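Local coordinates for putative dienelactone hydrolase (Klebsiella pneumoniae subsp. pneumoniae MGH 78578, PDB 3F67), which is probably a hydrolase of the dienelactone hydrolase family, with an alpha/beta-hydrolase fold, expected to act on ester-type substrates, at residues H115-T120 with A134-L139; I128-A133 with V166-P171; L32-V37 with G59-A64. All coordinates share one frame; numbering follows the deposited sequence. Where two conformers were deposited one is given.

Contact 1 of 3, residues H115-T120 with A134-L139; sequences HRLLIT and AHNPQL
Leu117 of the strand and Leu139 of the loop bring their CA atoms within 5.3 Å, yet no direct hydrogen bond joins residues 115-120 to 134-139: the first run lies mostly on strand 116-122, and the second closes with a type I beta turn from Asn136 to Leu139 whose Leu139 N bonds to Asn136 O. A water bridges the two backbones instead, accepting from Leu117 N at 3.1 Å and donating to Gln138 O at 2.8 Å.

Leu139 CD1 makes most of the side-chain contact. Leu139 CG stands anti to the backbone N (chi1 -179°), which carries CD1 to the strand, where it lies 3.5 Å from Leu117 O and 4.0 Å from Leu117 CG. The same CD1 is 3.8 Å from Ile119 CG2, and CD2 of Leu139 comes equally near that branch, so the fork of the leucine meets the isoleucine methyl with both prongs. Each of these pairs crosses at about a right angle. At the first residue of the turn, Leu117 CD2 sits 3.4 Å from Asn136 ND2, a packing contact with the amide nitrogen, which itself bonds to Tyr132 OH. The other end of that amide is used inside the turn: Gln138 N donates to Asn136 OD1 over 2.8 Å, from 43° above the carbonyl plane, and makes an Asx turn.

Both ends of the Asn136 amide are thus engaged, which fixes its rotation beside the leucine. Helix 93-108 covers the same face, with Ala104 on Leu117 and Leu100 on Ile119. Chemically, the contact divides its labour: water spans the backbones at Leu117, while buried aliphatic branches seat the connection between helix 124-133 and strand 141-145 against the central sheet.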
loop_
_atom_site.group_PDB
_atom_site.type_symbol
_atom_site.label_atom_id
_atom_site.label_comp_id
_atom_site.label_asym_id
_atom_site.label_seq_id
_atom_site.Cartn_x
_atom_site.Cartn_y
_atom_site.Cartn_z
ATOM N N HIS A 115 10.753 15.107 1.881
ATOM C CA HIS A 115 10.279 15.315 3.243
ATOM C C HIS A 115 8.781 15.093 3.405
ATOM O O HIS A 115 8.227 15.352 4.482
ATOM C CB HIS A 115 10.692 16.704 3.752
ATOM C CG HIS A 115 12.180 16.864 3.853
ATOM N ND1 HIS A 115 12.955 16.104 4.704
ATOM C CD2 HIS A 115 13.034 17.714 3.226
ATOM C CE1 HIS A 115 14.224 16.474 4.594
ATOM N NE2 HIS A 115 14.298 17.447 3.704
ATOM N N ARG A 116 8.133 14.610 2.339
ATOM C CA ARG A 116 6.657 14.455 2.348
ATOM C C ARG A 116 6.295 13.099 1.750
ATOM O O ARG A 116 5.431 12.955 0.859
ATOM C CB ARG A 116 5.998 15.616 1.565
ATOM C CG ARG A 116 6.454 16.986 2.084
ATOM C CD ARG A 116 5.753 18.134 1.320
ATOM N NE ARG A 116 4.285 18.104 1.561
ATOM C CZ ARG A 116 3.416 18.865 0.888
ATOM N NH1 ARG A 116 3.845 19.695 -0.066
ATOM N NH2 ARG A 116 2.096 18.797 1.173
ATOM N N LEU A 117 6.915 12.065 2.306
ATOM C CA LEU A 117 6.672 10.706 1.797
ATOM C C LEU A 117 5.547 10.020 2.530
ATOM O O LEU A 117 5.553 9.931 3.762
ATOM C CB LEU A 117 7.939 9.842 1.951
ATOM C CG LEU A 117 7.929 8.447 1.300
ATOM C CD1 LEU A 117 7.885 8.470 -0.252
ATOM C CD2 LEU A 117 9.170 7.621 1.826
ATOM N N LEU A 118 4.630 9.469 1.741
ATOM C CA LEU A 118 3.395 8.812 2.267
ATOM C C LEU A 118 3.237 7.477 1.538
ATOM O O LEU A 118 3.799 7.286 0.440
ATOM C CB LEU A 118 2.191 9.698 1.975
ATOM C CG LEU A 118 2.259 11.118 2.528
ATOM C CD1 LEU A 118 1.185 11.981 1.875
ATOM C CD2 LEU A 118 2.131 11.113 4.054
ATOM N N ILE A 119 2.447 6.545 2.092
ATOM C CA ILE A 119 2.219 5.303 1.375
ATOM C C ILE A 119 0.815 4.787 1.679
ATOM O O ILE A 119 0.305 4.941 2.803
ATOM C CB ILE A 119 3.288 4.249 1.762
ATOM C CG1 ILE A 119 3.151 2.981 0.931
ATOM C CG2 ILE A 119 3.281 3.958 3.297
ATOM C CD1 ILE A 119 4.413 2.002 1.134
ATOM N N THR A 120 0.190 4.186 0.680
ATOM C CA THR A 120 -1.060 3.458 0.911
ATOM C C THR A 120 -1.016 2.157 0.108
ATOM O O THR A 120 -0.359 2.078 -0.941
ATOM C CB THR A 120 -2.295 4.326 0.549
ATOM O OG1 THR A 120 -3.477 3.702 1.073
ATOM C CG2 THR A 120 -2.447 4.552 -0.991
ATOM N N ALA A 134 7.410 0.389 9.449
ATOM C CA ALA A 134 8.452 0.035 10.426
ATOM C C ALA A 134 9.838 -0.044 9.776
ATOM O O ALA A 134 10.832 -0.398 10.434
ATOM C CB ALA A 134 8.128 -1.305 11.073
ATOM N N HIS A 135 9.916 0.243 8.486
ATOM C CA HIS A 135 11.193 0.104 7.768
ATOM C C HIS A 135 11.877 1.442 7.473
ATOM O O HIS A 135 13.091 1.586 7.660
ATOM C CB HIS A 135 10.940 -0.676 6.475
ATOM C CG HIS A 135 12.110 -0.708 5.535
ATOM N ND1 HIS A 135 13.141 -1.622 5.656
ATOM C CD2 HIS A 135 12.401 0.056 4.453
ATOM C CE1 HIS A 135 14.024 -1.414 4.687
ATOM N NE2 HIS A 135 13.587 -0.416 3.932
ATOM N N ASN A 136 11.103 2.402 6.969
ATOM C CA ASN A 136 11.667 3.680 6.477
ATOM C C ASN A 136 11.411 4.777 7.495
ATOM O O ASN A 136 10.286 5.240 7.627
ATOM C CB ASN A 136 11.088 4.073 5.073
ATOM C CG ASN A 136 11.733 5.350 4.521
ATOM O OD1 ASN A 136 12.449 6.035 5.257
ATOM N ND2 ASN A 136 11.526 5.647 3.212
ATOM N N PRO A 137 12.464 5.227 8.201
ATOM C CA PRO A 137 12.231 6.223 9.261
ATOM C C PRO A 137 11.788 7.601 8.717
ATOM O O PRO A 137 11.293 8.429 9.492
ATOM C CB PRO A 137 13.596 6.343 9.953
ATOM C CG PRO A 137 14.566 5.876 8.999
ATOM C CD PRO A 137 13.887 4.878 8.074
ATOM N N GLN A 138 11.992 7.815 7.416
ATOM C CA GLN A 138 11.645 9.075 6.730
ATOM C C GLN A 138 10.139 9.129 6.430
ATOM O O GLN A 138 9.597 10.202 6.203
ATOM C CB GLN A 138 12.426 9.245 5.403
ATOM C CG GLN A 138 13.902 9.778 5.441
ATOM C CD GLN A 138 14.542 9.943 4.023
ATOM O OE1 GLN A 138 14.286 10.921 3.304
ATOM N NE2 GLN A 138 15.385 8.991 3.637
ATOM N N LEU A 139 9.462 7.977 6.438
ATOM C CA LEU A 139 8.043 7.920 6.040
ATOM C C LEU A 139 7.210 8.808 6.979
ATOM O O LEU A 139 7.402 8.768 8.187
ATOM C CB LEU A 139 7.554 6.466 6.066
ATOM C CG LEU A 139 6.073 6.325 5.642
ATOM C CD1 LEU A 139 5.912 6.510 4.132
ATOM C CD2 LEU A 139 5.621 4.897 6.111
HETATM O O HOH W 1 9.348 12.143 4.149
#

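Contact 2 of 3, residues I128-A133 with V166-P171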
loop_
_atom_site.group_PDB
_atom_site.type_symbol
_atom_site.label_atom_id
_atom_site.label_comp_id
_atom_site.label_asym_id
_atom_site.label_seq_id
_atom_site.Cartn_x
_atom_site.Cartn_y
_atom_site.Cartn_z
ATOM N N ILE A 128 2.097 -5.016 3.305
ATOM C CA ILE A 128 3.384 -4.369 2.975
ATOM C C ILE A 128 3.431 -2.944 3.542
ATOM O O ILE A 128 4.472 -2.512 4.052
ATOM C CB ILE A 128 3.593 -4.393 1.430
ATOM C CG1 ILE A 128 3.786 -5.841 0.917
ATOM C CG2 ILE A 128 4.765 -3.471 1.012
ATOM C CD1 ILE A 128 4.993 -6.573 1.515
ATOM N N THR A 129 2.303 -2.255 3.470
ATOM C CA THR A 129 2.185 -0.913 4.026
ATOM C C THR A 129 2.592 -0.875 5.513
ATOM O O THR A 129 3.374 -0.021 5.908
ATOM C CB THR A 129 0.768 -0.326 3.768
ATOM O OG1 THR A 129 0.648 -0.087 2.360
ATOM C CG2 THR A 129 0.621 1.075 4.430
ATOM N N TRP A 130 2.043 -1.784 6.333
ATOM C CA TRP A 130 2.463 -1.846 7.731
ATOM C C TRP A 130 3.959 -2.082 7.854
ATOM O O TRP A 130 4.642 -1.428 8.655
ATOM C CB TRP A 130 1.741 -3.007 8.444
ATOM C CG TRP A 130 0.279 -2.773 8.756
ATOM C CD1 TRP A 130 -0.816 -3.324 8.110
ATOM C CD2 TRP A 130 -0.247 -1.988 9.842
ATOM N NE1 TRP A 130 -1.993 -2.916 8.739
ATOM C CE2 TRP A 130 -1.663 -2.092 9.791
ATOM C CE3 TRP A 130 0.352 -1.179 10.845
ATOM C CZ2 TRP A 130 -2.500 -1.438 10.704
ATOM C CZ3 TRP A 130 -0.483 -0.521 11.771
ATOM C CH2 TRP A 130 -1.901 -0.659 11.694
ATOM N N LEU A 131 4.456 -3.068 7.113
ATOM C CA LEU A 131 5.889 -3.377 7.183
ATOM C C LEU A 131 6.752 -2.158 6.833
ATOM O O LEU A 131 7.808 -1.920 7.469
ATOM C CB LEU A 131 6.264 -4.554 6.280
ATOM C CG LEU A 131 5.569 -5.905 6.565
ATOM C CD1 LEU A 131 6.158 -7.031 5.667
ATOM C CD2 LEU A 131 5.559 -6.291 7.999
ATOM N N TYR A 132 6.369 -1.444 5.758
ATOM C CA TYR A 132 7.165 -0.302 5.302
ATOM C C TYR A 132 7.186 0.818 6.350
ATOM O O TYR A 132 8.227 1.510 6.532
ATOM C CB TYR A 132 6.624 0.249 3.952
ATOM C CG TYR A 132 7.663 1.112 3.278
ATOM C CD1 TYR A 132 8.871 0.565 2.847
ATOM C CD2 TYR A 132 7.449 2.478 3.136
ATOM C CE1 TYR A 132 9.852 1.353 2.279
ATOM C CE2 TYR A 132 8.433 3.304 2.543
ATOM C CZ TYR A 132 9.615 2.722 2.116
ATOM O OH TYR A 132 10.598 3.495 1.546
ATOM N N ALA A 133 6.070 0.978 7.074
ATOM C CA ALA A 133 6.021 1.961 8.144
ATOM C C ALA A 133 6.997 1.652 9.298
ATOM O O ALA A 133 7.412 2.572 9.995
ATOM C CB ALA A 133 4.553 2.145 8.691
ATOM N N VAL A 166 6.089 -2.776 17.219
ATOM C CA VAL A 166 7.109 -2.213 18.031
ATOM C C VAL A 166 8.095 -1.238 17.342
ATOM O O VAL A 166 8.649 -0.362 18.001
ATOM C CB VAL A 166 7.875 -3.386 18.788
ATOM C CG1 VAL A 166 8.321 -4.489 17.806
ATOM C CG2 VAL A 166 9.016 -2.829 19.617
ATOM N N ASP A 167 8.291 -1.377 16.023
ATOM C CA ASP A 167 9.301 -0.618 15.237
ATOM C C ASP A 167 8.637 0.446 14.322
ATOM O O ASP A 167 9.308 1.128 13.568
ATOM C CB ASP A 167 10.124 -1.577 14.346
ATOM C CG ASP A 167 10.997 -2.535 15.155
ATOM O OD1 ASP A 167 11.426 -2.184 16.268
ATOM O OD2 ASP A 167 11.251 -3.646 14.676
ATOM N N LEU A 168 7.323 0.600 14.430
ATOM C CA LEU A 168 6.619 1.615 13.615
ATOM C C LEU A 168 7.191 3.046 13.788
ATOM O O LEU A 168 7.445 3.506 14.926
ATOM C CB LEU A 168 5.110 1.567 13.893
ATOM C CG LEU A 168 4.390 0.352 13.331
ATOM C CD1 LEU A 168 2.971 0.258 13.935
ATOM C CD2 LEU A 168 4.369 0.310 11.733
ATOM N N ASN A 169 7.405 3.710 12.648
ATOM C CA ASN A 169 8.096 5.010 12.550
ATOM C C ASN A 169 7.129 6.159 12.272
ATOM O O ASN A 169 7.485 7.317 12.472
ATOM C CB ASN A 169 9.120 5.011 11.397
ATOM C CG ASN A 169 10.231 3.990 11.587
ATOM O OD1 ASN A 169 10.506 3.171 10.704
ATOM N ND2 ASN A 169 10.877 4.041 12.729
ATOM N N ALA A 170 5.939 5.815 11.772
ATOM C CA ALA A 170 4.974 6.761 11.189
ATOM C C ALA A 170 3.572 6.356 11.617
ATOM O O ALA A 170 3.322 5.151 11.850
ATOM C CB ALA A 170 5.033 6.681 9.643
ATOM N N PRO A 171 2.637 7.340 11.733
ATOM C CA PRO A 171 1.241 7.018 12.055
ATOM C C PRO A 171 0.593 6.177 10.960
ATOM O O PRO A 171 0.694 6.548 9.769
ATOM C CB PRO A 171 0.547 8.410 12.115
ATOM C CG PRO A 171 1.660 9.365 12.300
ATOM C CD PRO A 171 2.856 8.799 11.621
#
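Ala133 O, towards the C-terminal end of helix 124-133, accepts the one hydrogen bond between residues 128-133 and 166-171. Asn169 N donates to it across 2.9 Å with an N-H...O angle of 150°, approaching at a tilt of 32° from the carbonyl plane. Beside the bond, Leu168 puts its two methyls to separate uses. CD2 packs 3.6 Å from Ala133 CB and 3.5 Å from Trp130 O, covering the helix backbone; CD1 meets the indole at its edge, near the ring plane, 4.1 Å from Trp130 CZ3. The leucine reaches both because its CG is anti to the carbonyl carbon (chi1 -72°), and this directs the fork back to the helix.

One shell further out, Trp130 is held at its polar end, where NE1 bonds to Tyr176 OH of strand 172-177. Met191 and Leu195 of helix 185-197 pack on the indole, and Leu195 also touches Leu168, so tryptophan and leucine share a neighbour. Pro171, the last residue of the segment, leads into strand 172-177 and is backbone-bonded to Ala142 of strand 141-145.

The helix end therefore meets the loop before strand 172-177 through one polar link and an apolar patch. Four residues on from Ala133 stands Pro137, which has no N-H to offer, and Asn169 N from the loop supplies the donor, while Leu168 shields the neighbouring backbone with hydrocarbon.

Contact 3 of 3, residues L32-V37 with G59-A64; sequences LPIVIV and GYLAIA
Tyr60 and Val35 meet with the valine over one face of the phenol ring: Val35 CG2 is 3.5 Å from Tyr60 CD1 and 3.6 Å from CG. That methyl takes the place anti to its carbonyl carbon, and the two side chains meet at a slant. The Pro33 side chain crosses that of Tyr60 at about a right angle, its CG 3.6 Å from CD1. Leu118 of the next strand also touches Tyr60, which is therefore packed by two strands.

The sheet face bearing Ile34, Ile36, Leu61 and Ile63 is aliphatic. Ile34 CG2 lies 4.2 Å from Ile63 CD1, a diagonal pairing between non-registered neighbours, and helix 93-108 covers it through Ala107. At the strand's start, Leu32 crosses Leu61 at about a right angle. Val35 and Ala62 point to the other face, where helix 46-57 lays Leu55 on Val35.

The strands run parallel, their short axes at 21° to each other and 4.6 Å apart at closest approach. Four backbone bonds alternate in direction: Leu61 N to Pro33 O, Val35 N to Leu61 O (2.8 Å), Ile63 N to Val35 O and Val37 N to Ile63 O (2.8 Å). Between them run CA-H...O contacts, such as Ala62 CA to Val35 O at 3.2 Å.

Before the second strand, Gly59 ends helix 46-57 in a Schellman motif, with a positive phi of 110°. The strands and helix form a beta-alpha-beta crossover of the alpha/beta-hydrolase fold. Its chemistry pairs backbone polarity satisfied strand to strand with hydrocarbon faces buried under helices on both sides.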
loop_
_atom_site.group_PDB
_atom_site.type_symbol
_atom_site.label_atom_id
_atom_site.label_comp_id
_atom_site.label_asym_id
_atom_site.label_seq_id
_atom_site.Cartn_x
_atom_site.Cartn_y
_atom_site.Cartn_z
ATOM N N LEU A 32 6.190 17.930 -4.791
ATOM C CA LEU A 32 4.863 17.441 -4.391
ATOM C C LEU A 32 4.962 16.451 -3.257
ATOM O O LEU A 32 5.948 15.715 -3.177
ATOM C CB LEU A 32 4.196 16.728 -5.592
ATOM C CG LEU A 32 3.844 17.686 -6.757
ATOM C CD1 LEU A 32 3.614 16.805 -7.996
ATOM C CD2 LEU A 32 2.589 18.437 -6.355
ATOM N N PRO A 33 3.925 16.384 -2.403
ATOM C CA PRO A 33 3.857 15.222 -1.491
ATOM C C PRO A 33 3.727 13.941 -2.336
ATOM O O PRO A 33 3.038 13.945 -3.412
ATOM C CB PRO A 33 2.555 15.479 -0.676
ATOM C CG PRO A 33 1.712 16.382 -1.600
ATOM C CD PRO A 33 2.653 17.177 -2.459
ATOM N N ILE A 34 4.360 12.857 -1.881
ATOM C CA ILE A 34 4.439 11.619 -2.654
ATOM C C ILE A 34 3.561 10.578 -1.989
ATOM O O ILE A 34 3.684 10.382 -0.773
ATOM C CB ILE A 34 5.893 11.074 -2.609
ATOM C CG1 ILE A 34 6.879 12.125 -3.183
ATOM C CG2 ILE A 34 5.993 9.683 -3.285
ATOM C CD1 ILE A 34 8.279 11.947 -2.649
ATOM N N VAL A 35 2.712 9.892 -2.767
ATOM C CA VAL A 35 2.055 8.698 -2.219
ATOM C C VAL A 35 2.534 7.490 -3.032
ATOM O O VAL A 35 2.189 7.349 -4.226
ATOM C CB VAL A 35 0.496 8.783 -2.235
ATOM C CG1 VAL A 35 -0.116 7.473 -1.649
ATOM C CG2 VAL A 35 0.014 10.013 -1.461
ATOM N N ILE A 36 3.286 6.612 -2.385
ATOM C CA ILE A 36 3.596 5.311 -3.038
ATOM C C ILE A 36 2.327 4.455 -2.894
ATOM O O ILE A 36 1.742 4.406 -1.809
ATOM C CB ILE A 36 4.734 4.674 -2.334
ATOM C CG1 ILE A 36 6.021 5.541 -2.500
ATOM C CG2 ILE A 36 4.985 3.238 -2.886
ATOM C CD1 ILE A 36 7.214 4.920 -1.755
ATOM N N VAL A 37 1.887 3.823 -3.981
ATOM C CA VAL A 37 0.638 3.058 -3.971
ATOM C C VAL A 37 1.039 1.591 -4.143
ATOM O O VAL A 37 1.664 1.227 -5.172
ATOM C CB VAL A 37 -0.263 3.472 -5.150
ATOM C CG1 VAL A 37 -1.520 2.581 -5.176
ATOM C CG2 VAL A 37 -0.710 4.959 -4.979
ATOM N N GLY A 59 -3.802 16.241 -5.431
ATOM C CA GLY A 59 -2.565 17.015 -5.311
ATOM C C GLY A 59 -1.292 16.228 -5.043
ATOM O O GLY A 59 -0.236 16.848 -4.844
ATOM N N TYR A 60 -1.380 14.894 -5.108
ATOM C CA TYR A 60 -0.244 14.018 -4.816
ATOM C C TYR A 60 0.471 13.535 -6.096
ATOM O O TYR A 60 -0.161 13.399 -7.166
ATOM C CB TYR A 60 -0.733 12.766 -4.047
ATOM C CG TYR A 60 -1.239 13.136 -2.697
ATOM C CD1 TYR A 60 -0.319 13.466 -1.665
ATOM C CD2 TYR A 60 -2.606 13.191 -2.415
ATOM C CE1 TYR A 60 -0.772 13.874 -0.408
ATOM C CE2 TYR A 60 -3.045 13.578 -1.162
ATOM C CZ TYR A 60 -2.128 13.899 -0.164
ATOM O OH TYR A 60 -2.552 14.298 1.070
ATOM N N LEU A 61 1.780 13.330 -5.971
ATOM C CA LEU A 61 2.556 12.519 -6.953
ATOM C C LEU A 61 2.373 11.081 -6.491
ATOM O O LEU A 61 2.966 10.650 -5.480
ATOM C CB LEU A 61 4.048 12.915 -6.958
ATOM C CG LEU A 61 5.032 11.929 -7.657
ATOM C CD1 LEU A 61 4.577 11.693 -9.100
ATOM C CD2 LEU A 61 6.469 12.553 -7.608
ATOM N N ALA A 62 1.539 10.334 -7.206
ATOM C CA ALA A 62 1.217 8.966 -6.794
ATOM C C ALA A 62 1.943 8.007 -7.711
ATOM O O ALA A 62 1.896 8.157 -8.955
ATOM C CB ALA A 62 -0.319 8.725 -6.931
ATOM N N ILE A 63 2.604 7.037 -7.122
ATOM C CA ILE A 63 3.504 6.127 -7.922
ATOM C C ILE A 63 3.211 4.689 -7.544
ATOM O O ILE A 63 3.261 4.359 -6.359
ATOM C CB ILE A 63 5.013 6.416 -7.635
ATOM C CG1 ILE A 63 5.342 7.878 -7.973
ATOM C CG2 ILE A 63 5.902 5.476 -8.498
ATOM C CD1 ILE A 63 6.622 8.375 -7.225
ATOM N N ALA A 64 2.871 3.840 -8.534
ATOM C CA ALA A 64 2.601 2.422 -8.257
ATOM C C ALA A 64 3.676 1.583 -8.981
ATOM O O ALA A 64 3.613 1.432 -10.209
ATOM C CB ALA A 64 1.232 2.025 -8.810
#

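How the contacts relate
All three contacts lie in or against one mixed sheet, through its strands, a flanking helix and connecting loops. Contacts 1 and 3 share neighbouring strands: Leu118 N lies 2.8 Å from Ile34 O and Thr120 N 2.9 Å from Ile36 O, probable hydrogen bonds. Contacts 1 and 2 interleave along the chain, with centres about 8 Å apart, and Leu139 CD2 packs 3.6 Å from Ala133 CA. Contacts 2 and 3 do not touch; their nearest atoms are about 5 Å apart. Strand 116-122 runs into helix 124-133 through a sequence consistent with a nucleophile elbow at Cys123, possibly of a Cys-His-Asp triad. Ile119 of contact 1 and Val37 of contact 3 lie near that turn without touching it.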